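Local coordinates for protein pyrrolidone-carboxylate peptidase (Pyrococcus furiosus, PDB 1X10) that cleaves the N-terminal pyroglutamyl (5-oxoproline) residue from polypeptides as a thiol protease of the C15 family, working as a homotetramer, at residues D27-K30 and Q35-G38; V43-A48 and K96-E101; K47-L52 and S142-Y147; P61-H66 and E201-E206. The protein carries 3 engineered substitutions. All coordinates share one frame; numbering follows the deposited sequence.

Contact 1 (D27-K30 and Q35-G38)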
loop_
_atom_site.group_PDB
_atom_site.type_symbol
_atom_site.label_atom_id
_atom_site.label_comp_id
_atom_site.label_asym_id
_atom_site.label_seq_id
_atom_site.Cartn_x
_atom_site.Cartn_y
_atom_site.Cartn_z
ATOM N N ASP A 27 28.287 18.901 4.513
ATOM C CA ASP A 27 29.076 19.702 5.444
ATOM C C ASP A 27 30.259 20.384 4.764
ATOM O O ASP A 27 31.023 19.738 4.045
ATOM C CB ASP A 27 29.607 18.837 6.583
ATOM C CG ASP A 27 30.242 19.662 7.695
ATOM O OD1 ASP A 27 31.204 19.175 8.328
ATOM O OD2 ASP A 27 29.773 20.791 7.950
ATOM N N GLY A 28 30.399 21.686 4.992
ATOM C CA GLY A 28 31.506 22.426 4.414
ATOM C C GLY A 28 31.364 22.914 2.986
ATOM O O GLY A 28 32.231 23.646 2.509
ATOM N N ILE A 29 30.301 22.526 2.288
ATOM C CA ILE A 29 30.144 22.985 0.915
ATOM C C ILE A 29 29.617 24.413 0.924
ATOM O O ILE A 29 29.178 24.916 1.959
ATOM C CB ILE A 29 29.162 22.106 0.105
ATOM C CG1 ILE A 29 27.720 22.396 0.519
ATOM C CG2 ILE A 29 29.496 20.635 0.309
ATOM C CD1 ILE A 29 26.695 21.748 -0.389
ATOM N N LYS A 30 29.672 25.065 -0.229
ATOM C CA LYS A 30 29.174 26.422 -0.343
ATOM C C LYS A 30 28.315 26.565 -1.582
ATOM O O LYS A 30 28.644 26.041 -2.643
ATOM C CB LYS A 30 30.334 27.422 -0.399
ATOM C CG LYS A 30 31.194 27.438 0.853
ATOM C CD LYS A 30 32.357 28.422 0.748
ATOM C CE LYS A 30 31.919 29.872 0.902
ATOM N NZ LYS A 30 31.003 30.318 -0.182
ATOM N N GLN A 35 27.615 29.539 3.503
ATOM C CA GLN A 35 28.350 28.419 4.072
ATOM C C GLN A 35 27.381 27.383 4.617
ATOM O O GLN A 35 26.447 27.715 5.343
ATOM C CB GLN A 35 29.272 28.891 5.198
ATOM C CG GLN A 35 30.157 27.789 5.747
ATOM C CD GLN A 35 31.035 27.166 4.675
ATOM O OE1 GLN A 35 31.895 27.835 4.100
ATOM N NE2 GLN A 35 30.817 25.883 4.398
ATOM N N VAL A 36 27.608 26.124 4.261
ATOM C CA VAL A 36 26.744 25.047 4.729
ATOM C C VAL A 36 27.445 24.203 5.788
ATOM O O VAL A 36 28.606 23.817 5.626
ATOM C CB VAL A 36 26.310 24.132 3.560
ATOM C CG1 VAL A 36 25.393 23.025 4.079
ATOM C CG2 VAL A 36 25.594 24.951 2.494
ATOM N N PHE A 37 26.736 23.937 6.878
ATOM C CA PHE A 37 27.254 23.119 7.967
ATOM C C PHE A 37 26.375 21.876 8.050
ATOM O O PHE A 37 25.148 21.976 8.047
ATOM C CB PHE A 37 27.184 23.866 9.307
ATOM C CG PHE A 37 27.971 25.148 9.341
ATOM C CD1 PHE A 37 27.529 26.273 8.648
ATOM C CD2 PHE A 37 29.159 25.229 10.060
ATOM C CE1 PHE A 37 28.265 27.468 8.670
ATOM C CE2 PHE A 37 29.901 26.414 10.089
ATOM C CZ PHE A 37 29.452 27.532 9.393
ATOM N N GLY A 38 27.002 20.706 8.111
ATOM C CA GLY A 38 26.249 19.469 8.196
ATOM C C GLY A 38 26.555 18.760 9.499
ATOM O O GLY A 38 27.719 18.517 9.824
#
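The carboxamide of Gln35 folds back over its own strand toward Gly28 and Lys30. CG runs anti to the backbone N (chi1 -175°) and a bend at chi2 brings NE2 between two carbonyls: it gives a bond to Val36 O at 3.3 Å, with the acceptor in the amide plane, and a weak one to Gly28 O. Gln35 OE1 rests 3.3 Å from Lys30 CG, where the two chains cross obliquely. On the far side of the backbone, Ile29 and Val36 lie side by side, with Ile29 CG1 3.8 Å from Val36 CB. Asp27, just past the end of helix 18-26, closes the other end: its OD2 takes Gly38 N at 2.8 Å in a nearly straight bond (173°), met from above the carboxylate plane. Gly28 N reaches Val36 O at 2.9 Å and Val36 N reaches Ile29 O at 3.0 Å, so the chain leaving the helix enters a small antiparallel hairpin with strand 34-41, itself paired with strand 2-8. A leucine in place of Gln35 would probably leave Val36 O with Gly28 N alone of these two donors and take away the weak bond to Gly28 O. Val36 O, gripped by Gly28 N and Gln35 NE2 from opposite faces of its plane, and the carboxylate of Asp27 thus hold a partly exposed return by polar bonds more than by apolar burial.

Contact 2 (V43-A48 and K96-E101); sequences VVFGKA and KKIEDE
Lys96 reaches across to the backbone of Phe45, its NZ giving a hydrogen bond of 2.9 Å to Phe45 O. The donor is tilted 25° from the carbonyl plane, and Lys96 NZ also lies 3.5 Å from Val44 CG1, the lysine chain running roughly perpendicular to the valine. Bends at chi3 and chi4 turn the lysine tip back toward that carbonyl. Ile98 and Phe45 run alongside each other in opposite senses, Ile98 CD1 coming to 3.8 Å from Phe45 CB, while Lys96 O sits at the edge of the phenyl ring, 4.0 Å from Phe45 CE1. One shell out, Asp92 orders the polar side: its OD1 pairs with Lys96 NZ and also accepts from Phe45 N. Leu141 and Ile86 pack on the Phe45 side chain, and farther along the loop Asp100 forms salt bridges to Arg80 and Lys118 of the second subunit. A leucine in place of Lys96 would probably leave Asp92 without its ammonium mate and Phe45 O without this donor. One lysine charge, shared between a carboxylate and a carbonyl, therefore ties residues 96-101, part of the long loop between strands 76-83 and 110-112, to the turn that leads into helix 47-59.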
loop_
_atom_site.group_PDB
_atom_site.type_symbol
_atom_site.label_atom_id
_atom_site.label_comp_id
_atom_site.label_asym_id
_atom_site.label_seq_id
_atom_site.Cartn_x
_atom_site.Cartn_y
_atom_site.Cartn_z
ATOM N N VAL A 43 19.385 9.564 17.548
ATOM C CA VAL A 43 17.956 9.276 17.552
ATOM C C VAL A 43 17.640 8.912 19.002
ATOM O O VAL A 43 17.336 7.764 19.334
ATOM C CB VAL A 43 17.614 8.101 16.605
ATOM C CG1 VAL A 43 16.112 7.831 16.623
ATOM C CG2 VAL A 43 18.049 8.446 15.177
ATOM N N VAL A 44 17.723 9.926 19.857
ATOM C CA VAL A 44 17.510 9.769 21.289
ATOM C C VAL A 44 16.844 11.015 21.857
ATOM O O VAL A 44 17.362 12.115 21.708
ATOM C CB VAL A 44 18.864 9.588 22.010
ATOM C CG1 VAL A 44 18.640 9.428 23.517
ATOM C CG2 VAL A 44 19.615 8.392 21.422
ATOM N N PHE A 45 15.697 10.847 22.507
ATOM C CA PHE A 45 15.017 11.993 23.092
ATOM C C PHE A 45 15.905 12.589 24.184
ATOM O O PHE A 45 16.599 11.862 24.891
ATOM C CB PHE A 45 13.672 11.578 23.693
ATOM C CG PHE A 45 12.660 11.137 22.674
ATOM C CD1 PHE A 45 12.339 9.790 22.523
ATOM C CD2 PHE A 45 12.017 12.073 21.871
ATOM C CE1 PHE A 45 11.385 9.384 21.587
ATOM C CE2 PHE A 45 11.064 11.682 20.935
ATOM C CZ PHE A 45 10.745 10.331 20.793
ATOM N N GLY A 46 15.868 13.911 24.320
ATOM C CA GLY A 46 16.687 14.576 25.318
ATOM C C GLY A 46 18.056 14.899 24.749
ATOM O O GLY A 46 18.381 16.061 24.507
ATOM N N LYS A 47 18.856 13.863 24.524
ATOM C CA LYS A 47 20.191 14.033 23.975
ATOM C C LYS A 47 20.136 14.785 22.645
ATOM O O LYS A 47 20.955 15.672 22.391
ATOM C CB LYS A 47 20.848 12.666 23.778
ATOM C CG LYS A 47 22.318 12.723 23.405
ATOM C CD LYS A 47 22.959 11.344 23.529
ATOM C CE LYS A 47 22.852 10.809 24.960
ATOM N NZ LYS A 47 23.480 9.464 25.130
ATOM N N ALA A 48 19.165 14.432 21.804
ATOM C CA ALA A 48 19.009 15.084 20.510
ATOM C C ALA A 48 18.751 16.575 20.707
ATOM O O ALA A 48 19.246 17.406 19.946
ATOM C CB ALA A 48 17.863 14.449 19.736
ATOM N N LYS A 96 14.053 4.467 25.173
ATOM C CA LYS A 96 13.006 5.333 25.700
ATOM C C LYS A 96 11.828 5.464 24.739
ATOM O O LYS A 96 11.978 5.944 23.615
ATOM C CB LYS A 96 13.573 6.724 26.026
ATOM C CG LYS A 96 14.569 6.731 27.183
ATOM C CD LYS A 96 14.850 8.139 27.705
ATOM C CE LYS A 96 16.061 8.792 27.041
ATOM N NZ LYS A 96 15.880 9.120 25.609
ATOM N N LYS A 97 10.656 5.028 25.194
ATOM C CA LYS A 97 9.439 5.096 24.394
ATOM C C LYS A 97 8.461 6.040 25.088
ATOM O O LYS A 97 7.574 5.607 25.825
ATOM C CB LYS A 97 8.827 3.700 24.260
ATOM C CG LYS A 97 7.682 3.602 23.262
ATOM C CD LYS A 97 7.221 2.158 23.120
ATOM C CE LYS A 97 6.135 2.011 22.065
ATOM N NZ LYS A 97 4.908 2.785 22.409
ATOM N N ILE A 98 8.637 7.336 24.851
ATOM C CA ILE A 98 7.800 8.362 25.460
ATOM C C ILE A 98 6.429 8.453 24.797
ATOM O O ILE A 98 6.320 8.472 23.572
ATOM C CB ILE A 98 8.499 9.739 25.389
ATOM C CG1 ILE A 98 9.865 9.659 26.084
ATOM C CG2 ILE A 98 7.630 10.804 26.036
ATOM C CD1 ILE A 98 10.681 10.934 26.002
ATOM N N GLU A 99 5.386 8.524 25.617
ATOM C CA GLU A 99 4.021 8.600 25.110
ATOM C C GLU A 99 3.218 9.744 25.726
ATOM O O GLU A 99 3.345 10.040 26.912
ATOM C CB GLU A 99 3.301 7.269 25.366
ATOM C CG GLU A 99 4.016 6.062 24.772
ATOM C CD GLU A 99 3.384 4.739 25.176
ATOM O OE1 GLU A 99 3.299 4.468 26.395
ATOM O OE2 GLU A 99 2.977 3.970 24.278
ATOM N N ASP A 100 2.394 10.382 24.900
ATOM C CA ASP A 100 1.538 11.488 25.326
ATOM C C ASP A 100 2.237 12.477 26.247
ATOM O O ASP A 100 1.905 12.604 27.424
ATOM C CB ASP A 100 0.288 10.935 26.011
ATOM C CG ASP A 100 -0.459 9.959 25.132
ATOM O OD1 ASP A 100 -0.854 10.353 24.016
ATOM O OD2 ASP A 100 -0.648 8.800 25.549
ATOM N N GLU A 101 3.196 13.198 25.689
ATOM C CA GLU A 101 3.959 14.159 26.457
ATOM C C GLU A 101 4.327 15.324 25.548
ATOM O O GLU A 101 4.699 15.126 24.395
ATOM C CB GLU A 101 5.212 13.466 26.976
ATOM C CG GLU A 101 5.953 14.178 28.065
ATOM C CD GLU A 101 6.951 13.257 28.728
ATOM O OE1 GLU A 101 6.508 12.266 29.349
ATOM O OE2 GLU A 101 8.171 13.514 28.614
#

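Contact 3 (K47-L52 and S142-Y147). Engineered in segment 142-147: Ser142 (natural residue Cys).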
loop_
_atom_site.group_PDB
_atom_site.type_symbol
_atom_site.label_atom_id
_atom_site.label_comp_id
_atom_site.label_asym_id
_atom_site.label_seq_id
_atom_site.Cartn_x
_atom_site.Cartn_y
_atom_site.Cartn_z
ATOM N N LYS A 47 18.856 13.863 24.524
ATOM C CA LYS A 47 20.191 14.033 23.975
ATOM C C LYS A 47 20.136 14.785 22.645
ATOM O O LYS A 47 20.955 15.672 22.391
ATOM C CB LYS A 47 20.848 12.666 23.778
ATOM C CG LYS A 47 22.318 12.723 23.405
ATOM C CD LYS A 47 22.959 11.344 23.529
ATOM C CE LYS A 47 22.852 10.809 24.960
ATOM N NZ LYS A 47 23.480 9.464 25.130
ATOM N N ALA A 48 19.165 14.432 21.804
ATOM C CA ALA A 48 19.009 15.084 20.510
ATOM C C ALA A 48 18.751 16.575 20.707
ATOM O O ALA A 48 19.246 17.406 19.946
ATOM C CB ALA A 48 17.863 14.449 19.736
ATOM N N LYS A 49 17.971 16.912 21.728
ATOM C CA LYS A 49 17.676 18.314 22.006
ATOM C C LYS A 49 18.951 19.048 22.415
ATOM O O LYS A 49 19.208 20.161 21.963
ATOM C CB LYS A 49 16.638 18.438 23.125
ATOM C CG LYS A 49 16.203 19.874 23.391
ATOM C CD LYS A 49 15.032 19.945 24.352
ATOM C CE LYS A 49 15.471 19.795 25.791
ATOM N NZ LYS A 49 16.226 20.999 26.246
ATOM N N GLU A 50 19.745 18.418 23.274
ATOM C CA GLU A 50 20.998 19.008 23.743
ATOM C C GLU A 50 21.898 19.337 22.563
ATOM O O GLU A 50 22.379 20.463 22.427
ATOM C CB GLU A 50 21.745 18.041 24.664
ATOM C CG GLU A 50 21.043 17.715 25.962
ATOM C CD GLU A 50 21.841 16.734 26.805
ATOM O OE1 GLU A 50 23.026 17.021 27.085
ATOM O OE2 GLU A 50 21.288 15.680 27.186
ATOM N N VAL A 51 22.135 18.335 21.723
ATOM C CA VAL A 51 22.985 18.500 20.552
ATOM C C VAL A 51 22.423 19.572 19.623
ATOM O O VAL A 51 23.160 20.436 19.148
ATOM C CB VAL A 51 23.122 17.169 19.773
ATOM C CG1 VAL A 51 24.000 17.365 18.550
ATOM C CG2 VAL A 51 23.714 16.101 20.682
ATOM N N LEU A 52 21.116 19.521 19.381
ATOM C CA LEU A 52 20.458 20.484 18.504
ATOM C C LEU A 52 20.676 21.909 19.020
ATOM O O LEU A 52 21.115 22.786 18.281
ATOM C CB LEU A 52 18.954 20.204 18.442
ATOM C CG LEU A 52 18.129 20.659 17.231
ATOM C CD1 LEU A 52 16.723 21.010 17.699
ATOM C CD2 LEU A 52 18.756 21.841 16.544
ATOM N N SER A 142 12.013 12.889 14.396
ATOM C CA SER A 142 12.013 13.880 13.323
ATOM C C SER A 142 11.158 15.076 13.731
ATOM O O SER A 142 11.599 16.219 13.630
ATOM C CB SER A 142 11.477 13.273 12.028
ATOM O OG SER A 142 12.382 12.300 11.528
ATOM N N ASN A 143 9.940 14.808 14.198
ATOM C CA ASN A 143 9.030 15.868 14.626
ATOM C C ASN A 143 9.602 16.620 15.826
ATOM O O ASN A 143 9.452 17.836 15.948
ATOM C CB ASN A 143 7.671 15.272 15.001
ATOM C CG ASN A 143 6.719 16.303 15.550
ATOM O OD1 ASN A 143 6.167 17.118 14.809
ATOM N ND2 ASN A 143 6.525 16.282 16.870
ATOM N N TYR A 144 10.252 15.871 16.709
ATOM C CA TYR A 144 10.869 16.401 17.921
ATOM C C TYR A 144 11.870 17.502 17.551
ATOM O O TYR A 144 11.792 18.625 18.057
ATOM C CB TYR A 144 11.569 15.247 18.648
ATOM C CG TYR A 144 12.279 15.572 19.945
ATOM C CD1 TYR A 144 11.566 15.841 21.117
ATOM C CD2 TYR A 144 13.671 15.512 20.022
ATOM C CE1 TYR A 144 12.231 16.029 22.341
ATOM C CE2 TYR A 144 14.338 15.697 21.228
ATOM C CZ TYR A 144 13.616 15.950 22.381
ATOM O OH TYR A 144 14.291 16.084 23.569
ATOM N N VAL A 145 12.802 17.190 16.656
ATOM C CA VAL A 145 13.791 18.176 16.241
ATOM C C VAL A 145 13.155 19.295 15.413
ATOM O O VAL A 145 13.524 20.463 15.550
ATOM C CB VAL A 145 14.934 17.523 15.430
ATOM C CG1 VAL A 145 15.728 16.580 16.324
ATOM C CG2 VAL A 145 14.367 16.770 14.247
ATOM N N MET A 146 12.195 18.946 14.561
ATOM C CA MET A 146 11.528 19.960 13.750
ATOM C C MET A 146 10.867 21.008 14.645
ATOM O O MET A 146 10.983 22.211 14.398
ATOM C CB MET A 146 10.468 19.318 12.848
ATOM C CG MET A 146 9.791 20.312 11.904
ATOM S SD MET A 146 8.416 19.584 10.980
ATOM C CE MET A 146 7.859 21.038 10.050
ATOM N N TYR A 147 10.181 20.547 15.688
ATOM C CA TYR A 147 9.497 21.446 16.607
ATOM C C TYR A 147 10.477 22.321 17.391
ATOM O O TYR A 147 10.293 23.535 17.491
ATOM C CB TYR A 147 8.621 20.649 17.589
ATOM C CG TYR A 147 7.795 21.537 18.495
ATOM C CD1 TYR A 147 6.536 21.995 18.099
ATOM C CD2 TYR A 147 8.313 21.998 19.708
ATOM C CE1 TYR A 147 5.818 22.889 18.878
ATOM C CE2 TYR A 147 7.602 22.903 20.495
ATOM C CZ TYR A 147 6.357 23.347 20.075
ATOM O OH TYR A 147 5.670 24.273 20.828
#
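Tyr144 OH takes a hydrogen bond from Gly46 N, the N-cap position just ahead of helix 47-59, and lies against Lys49 CB at 3.4 Å. The phenol oxygen is thereby held at the start of the neighbouring helix, with the bent chain of Lys49 passing it at about a right angle and Lys49 CD 4.0 Å from the same oxygen. Tyr144 CG lies anti to the backbone N (chi1 -180°), which carries the ring out from helix 141-156 toward helix 47-59. It arrives edge first: CE2 is 4.0 Å from Ala48 CB and 3.9 Å from Lys49 N, both near the ring plane. The axes of the two short helical segments approach to 10.2 Å and cross at -35°, running in roughly the same direction; these are neighbouring helices packed against the sheet of this alpha/beta fold. A second foothold lies one turn along, where Leu52 CD1 settles 3.9 Å from Val145 O and the Val145 side chain is covered by the facing helix. Leu148 touches both Lys49 and Leu52, while Phe164 of strand 161-167 backs Val145. The same helix carries Ser142, an engineered replacement for the active-site cysteine, on a side turned away from helix 47-59; Ser142 OG is hydrogen-bonded to NE2 of the active-site His166.

Contact 4 (P61-H66 and E201-E206); sequences PDIAIH and EVALEE
Ile63, at the start of a strand in the central sheet of this alpha/beta fold, drives its CD1 against Ala203 and Leu204 of the C-terminal helix 189-206. The contact is apolar. Ile63 CG1 lies anti to the carbonyl carbon (chi1 -60°) and the chain extends from there, so CD1 leads toward the helix while CG2 stays nearer the strand. Ala203 presents a single methyl here: its CB sits 3.8 Å from Ile63 CD1 and 4.0 Å from Ile63 CG2, so both branches of the isoleucine bear on it. Leu204 reaches in with its CD2 branch, the two larger chains crossing at a slant. Val3 of strand 2-8 touches both Ile63 and Leu204, and Leu207 adds to the cover on Ile63.

Backbone bonding belongs to the two elements separately. Ile63 pairs with Leu4 and Ala64 with Met161 and Gly163, which places strand 63-69 between two parallel neighbours, while Glu205 N bonds Glu201 O at 3.0 Å along the helix. As for charge, Glu206 takes no part in the contact, and its OE2 makes a salt bridge with Lys119 of helix 117-126. At the centre, Ile63 CD1 meets Leu204 CD2 at 3.6 Å and lies 3.7 Å from Leu204 N.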
loop_
_atom_site.group_PDB
_atom_site.type_symbol
_atom_site.label_atom_id
_atom_site.label_comp_id
_atom_site.label_asym_id
_atom_site.label_seq_id
_atom_site.Cartn_x
_atom_site.Cartn_y
_atom_site.Cartn_z
ATOM N N PRO A 61 22.690 29.530 12.525
ATOM C CA PRO A 61 22.329 29.499 11.103
ATOM C C PRO A 61 21.169 30.422 10.760
ATOM O O PRO A 61 20.316 30.705 11.601
ATOM C CB PRO A 61 21.941 28.036 10.863
ATOM C CG PRO A 61 22.404 27.305 12.095
ATOM C CD PRO A 61 22.256 28.294 13.189
ATOM N N ASP A 62 21.150 30.887 9.517
ATOM C CA ASP A 62 20.078 31.743 9.027
ATOM C C ASP A 62 18.967 30.813 8.561
ATOM O O ASP A 62 17.781 31.147 8.610
ATOM C CB ASP A 62 20.567 32.575 7.842
ATOM C CG ASP A 62 21.608 33.587 8.242
ATOM O OD1 ASP A 62 21.231 34.607 8.860
ATOM O OD2 ASP A 62 22.801 33.351 7.949
ATOM N N ILE A 63 19.381 29.635 8.101
ATOM C CA ILE A 63 18.467 28.613 7.600
ATOM C C ILE A 63 18.816 27.251 8.189
ATOM O O ILE A 63 19.987 26.862 8.226
ATOM C CB ILE A 63 18.561 28.491 6.060
ATOM C CG1 ILE A 63 18.188 29.825 5.406
ATOM C CG2 ILE A 63 17.658 27.353 5.570
ATOM C CD1 ILE A 63 18.434 29.861 3.902
ATOM N N ALA A 64 17.797 26.529 8.642
ATOM C CA ALA A 64 17.996 25.205 9.207
ATOM C C ALA A 64 17.099 24.220 8.476
ATOM O O ALA A 64 15.873 24.385 8.432
ATOM C CB ALA A 64 17.664 25.199 10.699
ATOM N N ILE A 65 17.717 23.208 7.881
ATOM C CA ILE A 65 16.974 22.179 7.173
ATOM C C ILE A 65 17.348 20.847 7.803
ATOM O O ILE A 65 18.470 20.365 7.652
ATOM C CB ILE A 65 17.304 22.173 5.675
ATOM C CG1 ILE A 65 16.824 23.486 5.045
ATOM C CG2 ILE A 65 16.619 20.981 4.997
ATOM C CD1 ILE A 65 17.155 23.633 3.572
ATOM N N HIS A 66 16.396 20.279 8.536
ATOM C CA HIS A 66 16.582 19.018 9.233
ATOM C C HIS A 66 16.049 17.898 8.349
ATOM O O HIS A 66 14.926 17.969 7.850
ATOM C CB HIS A 66 15.850 19.084 10.577
ATOM C CG HIS A 66 16.259 20.261 11.412
ATOM N ND1 HIS A 66 17.503 20.359 11.998
ATOM C CD2 HIS A 66 15.621 21.424 11.691
ATOM C CE1 HIS A 66 17.615 21.532 12.599
ATOM N NE2 HIS A 66 16.488 22.198 12.427
ATOM N N GLU A 201 19.145 25.669 -1.805
ATOM C CA GLU A 201 19.246 26.699 -2.832
ATOM C C GLU A 201 17.984 27.554 -2.886
ATOM O O GLU A 201 18.056 28.788 -2.925
ATOM C CB GLU A 201 19.486 26.053 -4.199
ATOM C CG GLU A 201 20.781 25.264 -4.277
ATOM C CD GLU A 201 20.901 24.436 -5.547
ATOM O OE1 GLU A 201 21.938 23.759 -5.702
ATOM O OE2 GLU A 201 19.969 24.452 -6.385
ATOM N N VAL A 202 16.828 26.897 -2.876
ATOM C CA VAL A 202 15.556 27.610 -2.926
ATOM C C VAL A 202 15.347 28.452 -1.662
ATOM O O VAL A 202 14.850 29.578 -1.737
ATOM C CB VAL A 202 14.379 26.626 -3.100
ATOM C CG1 VAL A 202 13.053 27.381 -3.074
ATOM C CG2 VAL A 202 14.539 25.862 -4.419
ATOM N N ALA A 203 15.728 27.913 -0.508
ATOM C CA ALA A 203 15.583 28.648 0.744
ATOM C C ALA A 203 16.461 29.898 0.688
ATOM O O ALA A 203 16.007 31.007 0.989
ATOM C CB ALA A 203 15.988 27.771 1.928
ATOM N N LEU A 204 17.719 29.717 0.294
ATOM C CA LEU A 204 18.655 30.831 0.200
ATOM C C LEU A 204 18.145 31.927 -0.729
ATOM O O LEU A 204 18.185 33.109 -0.390
ATOM C CB LEU A 204 20.019 30.338 -0.293
ATOM C CG LEU A 204 20.866 29.553 0.711
ATOM C CD1 LEU A 204 22.036 28.903 -0.008
ATOM C CD2 LEU A 204 21.356 30.489 1.810
ATOM N N GLU A 205 17.664 31.533 -1.902
ATOM C CA GLU A 205 17.146 32.494 -2.867
ATOM C C GLU A 205 15.952 33.248 -2.293
ATOM O O GLU A 205 15.700 34.402 -2.644
ATOM C CB GLU A 205 16.732 31.777 -4.151
ATOM C CG GLU A 205 17.898 31.200 -4.933
ATOM C CD GLU A 205 17.448 30.348 -6.106
ATOM O OE1 GLU A 205 16.614 30.826 -6.905
ATOM O OE2 GLU A 205 17.930 29.200 -6.232
ATOM N N GLU A 206 15.222 32.584 -1.404
ATOM C CA GLU A 206 14.054 33.181 -0.781
ATOM C C GLU A 206 14.470 34.314 0.153
ATOM O O GLU A 206 13.791 35.335 0.236
ATOM C CB GLU A 206 13.276 32.116 -0.005
ATOM C CG GLU A 206 11.853 32.515 0.347
ATOM C CD GLU A 206 10.977 32.719 -0.879
ATOM O OE1 GLU A 206 9.786 33.055 -0.706
ATOM O OE2 GLU A 206 11.473 32.546 -2.015
#

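How the contacts relate
Contacts 2 and 3 share Lys47 and Ala48 and meet directly: beyond the junction of Gly46 N with Tyr144 OH (2.8 Å), the rings of Phe45 and Tyr144 pack edge-to-face. Their centres are about 9 Å apart. This pair lies nearest the active site, for contact 3 contains Ser142, while the side chain of Phe45 in contact 2 is about 9 Å from that of Ser142 and about 12 Å from that of His166. Contact 3 reaches contact 4 through Leu52 CD2, 4.1 Å from His66 CE1. Contacts 1 and 4 both reach the same sheet, with centres about 12 Å apart, away from the catalytic residues; contacts 1 and 2 have centres about 28 Å apart.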